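Local coordinates for high affinity transport system protein p37 (Mycoplasma hyorhinis, PDB 3E79) that forms part of a high-affinity transport system as a membrane-bound lipoprotein of the periplasmic-binding-protein clan, seen here with thiamine diphosphate bound, at residues E263-N268 with A334-N339; F152-E157 with V172-E177. One frame throughout, in Å; residues are numbered along the deposited sequence.

Contact 1: residues E263-N268 with A334-N339; sequences ETILKN and ALIVTN. With I3C (5-amino-2,4,6-triiodobenzene-1,3-dicarboxylic acid), chain B.
The carbonyl oxygen Val337 O is buried here without a polar partner in the model, and the nearest group across the contact is aliphatic: Ile265 CG1 lies 4.0 Å from Val337 O, off to one side of the C=O direction. The setting is the helix-on-sheet layer of an alpha/beta lobe in a periplasmic-binding-protein fold, where helix 256-269 rests on the end of strand 331-337, an outermost strand of a five-stranded mixed sheet. No hydrogen bond crosses the interface, and Ile265 alone supplies nearly half of the buried surface. With CG1 beside the backbone N and anti to the carbonyl carbon (chi1 -70°), and CG2 anti to N, this side chain spreads its branches along the strand. CG1 sits 3.9 Å from Thr338 CA, CD1 continues to the backbone of Asn339, and CG2 turns the other way to meet Ile336 CD1 at 4.2 Å. Trp235 of helix 225-236 packs on both Ile265 and Ile336 and closes this apolar cluster.

Ile336 belongs to a beta bulge: Leu335 and Ile336 both pair with Ile219 of the neighbouring strand, so that two successive side chains, both bonded from CA toward the helix, lie on one side. Further along the chain, Thr264 CG2 approaches Asn339 ND2, whose amide is fixed by Ala401 O and, through OD1, by Tyr162 N. Thr338 OG1 stands between its own N and carbonyl carbon (chi1 69°), from where it reaches Asn339 O at 2.8 Å; it also bonds to Gly217 N. The triiodobenzene compound I3C attaches beside the bulge, N13 donating to Leu335 O at 3.1 Å, while its iodine I2 points almost along the C4-I2 bond at Ala334 O, 3.0 Å away, consistent with a halogen bond.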
loop_
_atom_site.group_PDB
_atom_site.type_symbol
_atom_site.label_atom_id
_atom_site.label_comp_id
_atom_site.label_asym_id
_atom_site.label_seq_id
_atom_site.Cartn_x
_atom_site.Cartn_y
_atom_site.Cartn_z
ATOM N N GLU A 263 9.467 -11.235 4.632
ATOM C CA GLU A 263 9.787 -12.351 5.520
ATOM C C GLU A 263 9.440 -13.671 4.841
ATOM O O GLU A 263 10.166 -14.660 4.924
ATOM C CB GLU A 263 9.059 -12.196 6.856
ATOM C CG GLU A 263 9.044 -13.488 7.682
ATOM C CD GLU A 263 8.316 -13.277 9.001
ATOM O OE1 GLU A 263 8.971 -13.280 10.064
ATOM O OE2 GLU A 263 7.081 -13.100 8.933
ATOM N N THR A 264 8.305 -13.689 4.145
ATOM C CA THR A 264 7.868 -14.856 3.392
ATOM C C THR A 264 8.851 -15.237 2.297
ATOM O O THR A 264 9.205 -16.404 2.086
ATOM C CB THR A 264 6.490 -14.599 2.742
ATOM O OG1 THR A 264 5.499 -14.524 3.780
ATOM C CG2 THR A 264 6.103 -15.740 1.815
ATOM N N ILE A 265 9.308 -14.244 1.543
ATOM C CA ILE A 265 10.237 -14.569 0.450
ATOM C C ILE A 265 11.514 -15.142 1.043
ATOM O O ILE A 265 12.064 -16.118 0.522
ATOM C CB ILE A 265 10.538 -13.320 -0.397
ATOM C CG1 ILE A 265 9.339 -12.850 -1.238
ATOM C CG2 ILE A 265 11.748 -13.484 -1.304
ATOM C CD1 ILE A 265 8.725 -13.973 -2.054
ATOM N N LEU A 266 11.976 -14.531 2.132
ATOM C CA LEU A 266 13.213 -14.939 2.779
ATOM C C LEU A 266 13.105 -16.346 3.338
ATOM O O LEU A 266 14.024 -17.156 3.253
ATOM C CB LEU A 266 13.620 -13.955 3.885
ATOM C CG LEU A 266 14.021 -12.577 3.329
ATOM C CD1 LEU A 266 14.284 -11.565 4.428
ATOM C CD2 LEU A 266 15.236 -12.701 2.412
ATOM N N LYS A 267 11.962 -16.673 3.918
ATOM C CA LYS A 267 11.758 -18.006 4.476
ATOM C C LYS A 267 11.752 -19.065 3.382
ATOM O O LYS A 267 12.316 -20.146 3.520
ATOM C CB LYS A 267 10.424 -18.000 5.212
ATOM C CG LYS A 267 10.216 -18.941 6.372
ATOM C CD LYS A 267 8.729 -18.941 6.752
ATOM C CE LYS A 267 7.873 -18.825 5.495
ATOM N NZ LYS A 267 6.689 -17.942 5.678
ATOM N N ASN A 268 11.091 -18.744 2.274
ATOM C CA ASN A 268 10.993 -19.654 1.144
ATOM C C ASN A 268 12.324 -19.791 0.411
ATOM O O ASN A 268 12.619 -20.820 -0.186
ATOM C CB ASN A 268 9.948 -19.166 0.145
ATOM C CG ASN A 268 8.546 -19.450 0.660
ATOM O OD1 ASN A 268 8.412 -20.028 1.733
ATOM N ND2 ASN A 268 7.548 -19.044 -0.105
ATOM N N ALA A 334 17.238 -3.111 -6.844
ATOM C CA ALA A 334 16.256 -4.107 -6.436
ATOM C C ALA A 334 16.828 -5.510 -6.568
ATOM O O ALA A 334 17.479 -5.831 -7.570
ATOM C CB ALA A 334 14.966 -3.974 -7.244
ATOM N N LEU A 335 16.574 -6.331 -5.550
ATOM C CA LEU A 335 17.011 -7.723 -5.605
ATOM C C LEU A 335 15.879 -8.612 -6.089
ATOM O O LEU A 335 16.050 -9.444 -6.980
ATOM C CB LEU A 335 17.513 -8.169 -4.237
ATOM C CG LEU A 335 17.879 -9.649 -4.095
ATOM C CD1 LEU A 335 19.210 -9.915 -4.777
ATOM C CD2 LEU A 335 17.919 -10.046 -2.623
ATOM N N ILE A 336 14.711 -8.436 -5.475
ATOM C CA ILE A 336 13.530 -9.231 -5.821
ATOM C C ILE A 336 12.274 -8.553 -5.270
ATOM O O ILE A 336 12.379 -7.771 -4.321
ATOM C CB ILE A 336 13.670 -10.650 -5.260
ATOM C CG1 ILE A 336 12.595 -11.648 -5.694
ATOM C CG2 ILE A 336 13.733 -10.591 -3.730
ATOM C CD1 ILE A 336 12.937 -13.088 -5.354
ATOM N N VAL A 337 11.106 -8.805 -5.838
ATOM C CA VAL A 337 9.871 -8.238 -5.267
ATOM C C VAL A 337 9.149 -9.357 -4.541
ATOM O O VAL A 337 9.677 -10.467 -4.433
ATOM C CB VAL A 337 8.998 -7.564 -6.325
ATOM C CG1 VAL A 337 9.787 -6.443 -7.017
ATOM C CG2 VAL A 337 8.495 -8.547 -7.375
ATOM N N THR A 338 7.958 -9.128 -3.998
ATOM C CA THR A 338 7.321 -10.218 -3.242
ATOM C C THR A 338 6.108 -10.754 -3.992
ATOM O O THR A 338 5.776 -10.264 -5.081
ATOM C CB THR A 338 6.874 -9.715 -1.858
ATOM O OG1 THR A 338 5.780 -8.793 -2.052
ATOM C CG2 THR A 338 7.977 -8.933 -1.161
ATOM N N ASN A 339 5.430 -11.743 -3.413
ATOM C CA ASN A 339 4.109 -12.137 -3.900
ATOM C C ASN A 339 3.133 -10.974 -3.725
ATOM O O ASN A 339 3.420 -10.085 -2.912
ATOM C CB ASN A 339 3.599 -13.378 -3.154
ATOM C CG ASN A 339 4.512 -14.571 -3.417
ATOM O OD1 ASN A 339 5.001 -14.722 -4.543
ATOM N ND2 ASN A 339 4.719 -15.389 -2.394
HETATM I I3 I3C B . 19.533 -13.869 -8.564
HETATM I I2 I3C B . 18.822 -7.974 -9.258
HETATM I I1 I3C B . 23.228 -10.774 -12.207
HETATM O O8 I3C B . 21.599 -14.209 -11.255
HETATM O O9 I3C B . 23.027 -13.431 -9.708
HETATM C C10 I3C B . 21.273 -8.346 -11.282
HETATM N N13 I3C B . 18.378 -10.963 -8.250
HETATM C C1 I3C B . 21.214 -12.052 -10.302
HETATM C C6 I3C B . 20.099 -12.075 -9.462
HETATM C C5 I3C B . 19.376 -10.928 -9.150
HETATM C C4 I3C B . 19.754 -9.746 -9.802
HETATM C C3 I3C B . 20.888 -9.680 -10.626
HETATM C C2 I3C B . 21.600 -10.854 -10.905
HETATM C C7 I3C B . 22.021 -13.364 -10.453
HETATM O O11 I3C B . 22.175 -7.657 -10.770
HETATM O O12 I3C B . 20.641 -8.046 -12.314
#

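Contact 2: residues F152-E157 with V172-E177; sequences FVFDKE and VKIAKE. With I3C (5-amino-2,4,6-triiodobenzene-1,3-dicarboxylic acid), chain B.
Glu177 leans from helix 170-184 against Phe154, in a type I beta turn running from Phe152 to Asp155; this turn lies in the connection that leads from strand 142-152 of the binding-protein fold into the helix. Glu177 CB meets Phe154 CB at 3.9 Å. The chain then extends beyond CG, carrying CD alongside the turn's backbone, where the two oxygens part. OE2 comes to 3.7 Å from Phe154 CA, whereas OE1 ends 3.3 Å from Phe154 O. The last two are both acceptors and form no hydrogen bond, so the approach is probably mildly repulsive.

One helical turn earlier, Ile174 reaches the same carbonyl from the other side of its plane, with CG2 3.9 Å from Phe154 O. Phe154 CG takes the position between N and carbonyl carbon (chi1 47°), and its ring leads on to Ile178 and Ile181 of the helix, while Phe152 CB lies over one ring face, toward its rim. Asp155 adds the second polar residue: its OD2 is held by a salt bridge to Arg216, and its OD1 lies 3.8 Å from Ile174 CD1.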
loop_
_atom_site.group_PDB
_atom_site.type_symbol
_atom_site.label_atom_id
_atom_site.label_comp_id
_atom_site.label_asym_id
_atom_site.label_seq_id
_atom_site.Cartn_x
_atom_site.Cartn_y
_atom_site.Cartn_z
ATOM N N PHE A 152 2.019 -0.232 -12.397
ATOM C CA PHE A 152 3.388 0.193 -12.708
ATOM C C PHE A 152 3.740 -0.336 -14.088
ATOM O O PHE A 152 3.281 -1.437 -14.428
ATOM C CB PHE A 152 4.330 -0.358 -11.651
ATOM C CG PHE A 152 4.382 0.346 -10.312
ATOM C CD1 PHE A 152 4.599 1.707 -10.218
ATOM C CD2 PHE A 152 4.216 -0.381 -9.145
ATOM C CE1 PHE A 152 4.658 2.315 -8.980
ATOM C CE2 PHE A 152 4.284 0.213 -7.899
ATOM C CZ PHE A 152 4.505 1.577 -7.821
ATOM N N VAL A 153 4.499 0.367 -14.921
ATOM C CA VAL A 153 4.761 -0.203 -16.254
ATOM C C VAL A 153 5.501 -1.531 -16.149
ATOM O O VAL A 153 5.388 -2.388 -17.031
ATOM C CB VAL A 153 5.553 0.776 -17.137
ATOM C CG1 VAL A 153 4.783 2.067 -17.393
ATOM C CG2 VAL A 153 6.886 1.111 -16.491
ATOM N N PHE A 154 6.237 -1.765 -15.066
ATOM C CA PHE A 154 7.003 -2.988 -14.859
ATOM C C PHE A 154 6.265 -4.051 -14.066
ATOM O O PHE A 154 6.825 -5.115 -13.772
ATOM C CB PHE A 154 8.322 -2.681 -14.121
ATOM C CG PHE A 154 8.168 -1.783 -12.906
ATOM C CD1 PHE A 154 8.412 -0.433 -12.993
ATOM C CD2 PHE A 154 7.775 -2.301 -11.676
ATOM C CE1 PHE A 154 8.278 0.407 -11.910
ATOM C CE2 PHE A 154 7.618 -1.467 -10.584
ATOM C CZ PHE A 154 7.847 -0.116 -10.708
ATOM N N ASP A 155 5.005 -3.842 -13.681
ATOM C CA ASP A 155 4.352 -4.915 -12.912
ATOM C C ASP A 155 2.853 -4.902 -13.169
ATOM O O ASP A 155 2.084 -4.550 -12.270
ATOM C CB ASP A 155 4.664 -4.744 -11.431
ATOM C CG ASP A 155 4.087 -5.819 -10.537
ATOM O OD1 ASP A 155 3.674 -6.880 -11.048
ATOM O OD2 ASP A 155 4.047 -5.611 -9.297
ATOM N N LYS A 156 2.491 -5.288 -14.388
ATOM C CA LYS A 156 1.127 -5.275 -14.884
ATOM C C LYS A 156 0.385 -6.587 -14.680
ATOM O O LYS A 156 -0.835 -6.644 -14.860
ATOM C CB LYS A 156 1.116 -4.941 -16.390
ATOM C CG LYS A 156 1.536 -3.501 -16.660
ATOM C CD LYS A 156 1.885 -3.310 -18.126
ATOM C CE LYS A 156 2.725 -2.064 -18.347
ATOM N NZ LYS A 156 2.862 -1.731 -19.794
ATOM N N GLU A 157 1.077 -7.666 -14.323
ATOM C CA GLU A 157 0.357 -8.930 -14.171
ATOM C C GLU A 157 0.447 -9.433 -12.738
ATOM O O GLU A 157 1.498 -9.694 -12.170
ATOM C CB GLU A 157 0.875 -9.987 -15.152
ATOM C CG GLU A 157 0.983 -9.447 -16.575
ATOM C CD GLU A 157 0.475 -10.436 -17.607
ATOM O OE1 GLU A 157 -0.440 -11.224 -17.268
ATOM O OE2 GLU A 157 0.989 -10.429 -18.747
ATOM N N VAL A 172 12.191 -12.067 -9.752
ATOM C CA VAL A 172 13.518 -11.519 -10.016
ATOM C C VAL A 172 13.507 -10.728 -11.314
ATOM O O VAL A 172 14.142 -9.672 -11.395
ATOM C CB VAL A 172 14.589 -12.615 -10.096
ATOM C CG1 VAL A 172 15.867 -12.059 -10.718
ATOM C CG2 VAL A 172 14.886 -13.184 -8.715
ATOM N N LYS A 173 12.791 -11.238 -12.318
ATOM C CA LYS A 173 12.623 -10.521 -13.582
ATOM C C LYS A 173 11.964 -9.165 -13.400
ATOM O O LYS A 173 12.295 -8.139 -14.002
ATOM C CB LYS A 173 11.785 -11.354 -14.568
ATOM C CG LYS A 173 12.371 -12.729 -14.859
ATOM C CD LYS A 173 12.336 -13.087 -16.333
ATOM C CE LYS A 173 13.560 -12.573 -17.072
ATOM N NZ LYS A 173 14.622 -13.607 -17.231
ATOM N N ILE A 174 10.949 -9.087 -12.531
ATOM C CA ILE A 174 10.422 -7.744 -12.254
ATOM C C ILE A 174 11.456 -6.849 -11.597
ATOM O O ILE A 174 11.592 -5.663 -11.916
ATOM C CB ILE A 174 9.179 -7.847 -11.344
ATOM C CG1 ILE A 174 8.011 -8.511 -12.078
ATOM C CG2 ILE A 174 8.857 -6.477 -10.773
ATOM C CD1 ILE A 174 6.842 -8.933 -11.228
ATOM N N ALA A 175 12.235 -7.398 -10.658
ATOM C CA ALA A 175 13.290 -6.578 -10.051
ATOM C C ALA A 175 14.296 -6.064 -11.076
ATOM O O ALA A 175 14.795 -4.931 -10.997
ATOM C CB ALA A 175 13.986 -7.388 -8.968
ATOM N N LYS A 176 14.627 -6.884 -12.075
ATOM C CA LYS A 176 15.540 -6.403 -13.117
ATOM C C LYS A 176 14.895 -5.293 -13.917
ATOM O O LYS A 176 15.557 -4.321 -14.291
ATOM C CB LYS A 176 15.977 -7.598 -13.985
ATOM C CG LYS A 176 16.819 -8.545 -13.130
ATOM C CD LYS A 176 17.219 -9.838 -13.809
ATOM C CE LYS A 176 18.669 -10.176 -13.465
ATOM N NZ LYS A 176 18.910 -11.638 -13.453
ATOM N N GLU A 177 13.590 -5.387 -14.190
ATOM C CA GLU A 177 12.923 -4.299 -14.914
ATOM C C GLU A 177 12.945 -3.007 -14.093
ATOM O O GLU A 177 13.161 -1.922 -14.628
ATOM C CB GLU A 177 11.474 -4.631 -15.242
ATOM C CG GLU A 177 11.133 -5.736 -16.211
ATOM C CD GLU A 177 9.622 -5.794 -16.431
ATOM O OE1 GLU A 177 8.954 -6.672 -15.837
ATOM O OE2 GLU A 177 9.067 -4.966 -17.186
HETATM I I3 I3C B . 19.533 -13.869 -8.564
HETATM I I2 I3C B . 18.822 -7.974 -9.258
HETATM I I1 I3C B . 23.228 -10.774 -12.207
HETATM O O8 I3C B . 21.599 -14.209 -11.255
HETATM O O9 I3C B . 23.027 -13.431 -9.708
HETATM C C10 I3C B . 21.273 -8.346 -11.282
HETATM N N13 I3C B . 18.378 -10.963 -8.250
HETATM C C1 I3C B . 21.214 -12.052 -10.302
HETATM C C6 I3C B . 20.099 -12.075 -9.462
HETATM C C5 I3C B . 19.376 -10.928 -9.150
HETATM C C4 I3C B . 19.754 -9.746 -9.802
HETATM C C3 I3C B . 20.888 -9.680 -10.626
HETATM C C2 I3C B . 21.600 -10.854 -10.905
HETATM C C7 I3C B . 22.021 -13.364 -10.453
HETATM O O11 I3C B . 22.175 -7.657 -10.770
HETATM O O12 I3C B . 20.641 -8.046 -12.314
#

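How the contacts relate
Contact 2 closes before contact 1 opens along the chain, and their centres lie 14 Å apart. Contact 2 begins at the end of strand 142-152 of the eight-stranded sheet, whereas strand 331-337 of contact 1 borders the five-stranded sheet. They join through helix 170-184 and strand 331-337: Ala175 CB packs 3.5 Å from Leu335 O, and Val337 meets Ile174. The strand is thus packed by both helices. Arg216 adds a polar tie, bonding to Asp155 and to Thr338 O. Thiamine diphosphate is about 9 Å from the Thr338 side chain and about 11 Å from that of Asp155, so both contacts lie in its neighbourhood. I3C touches both contacts.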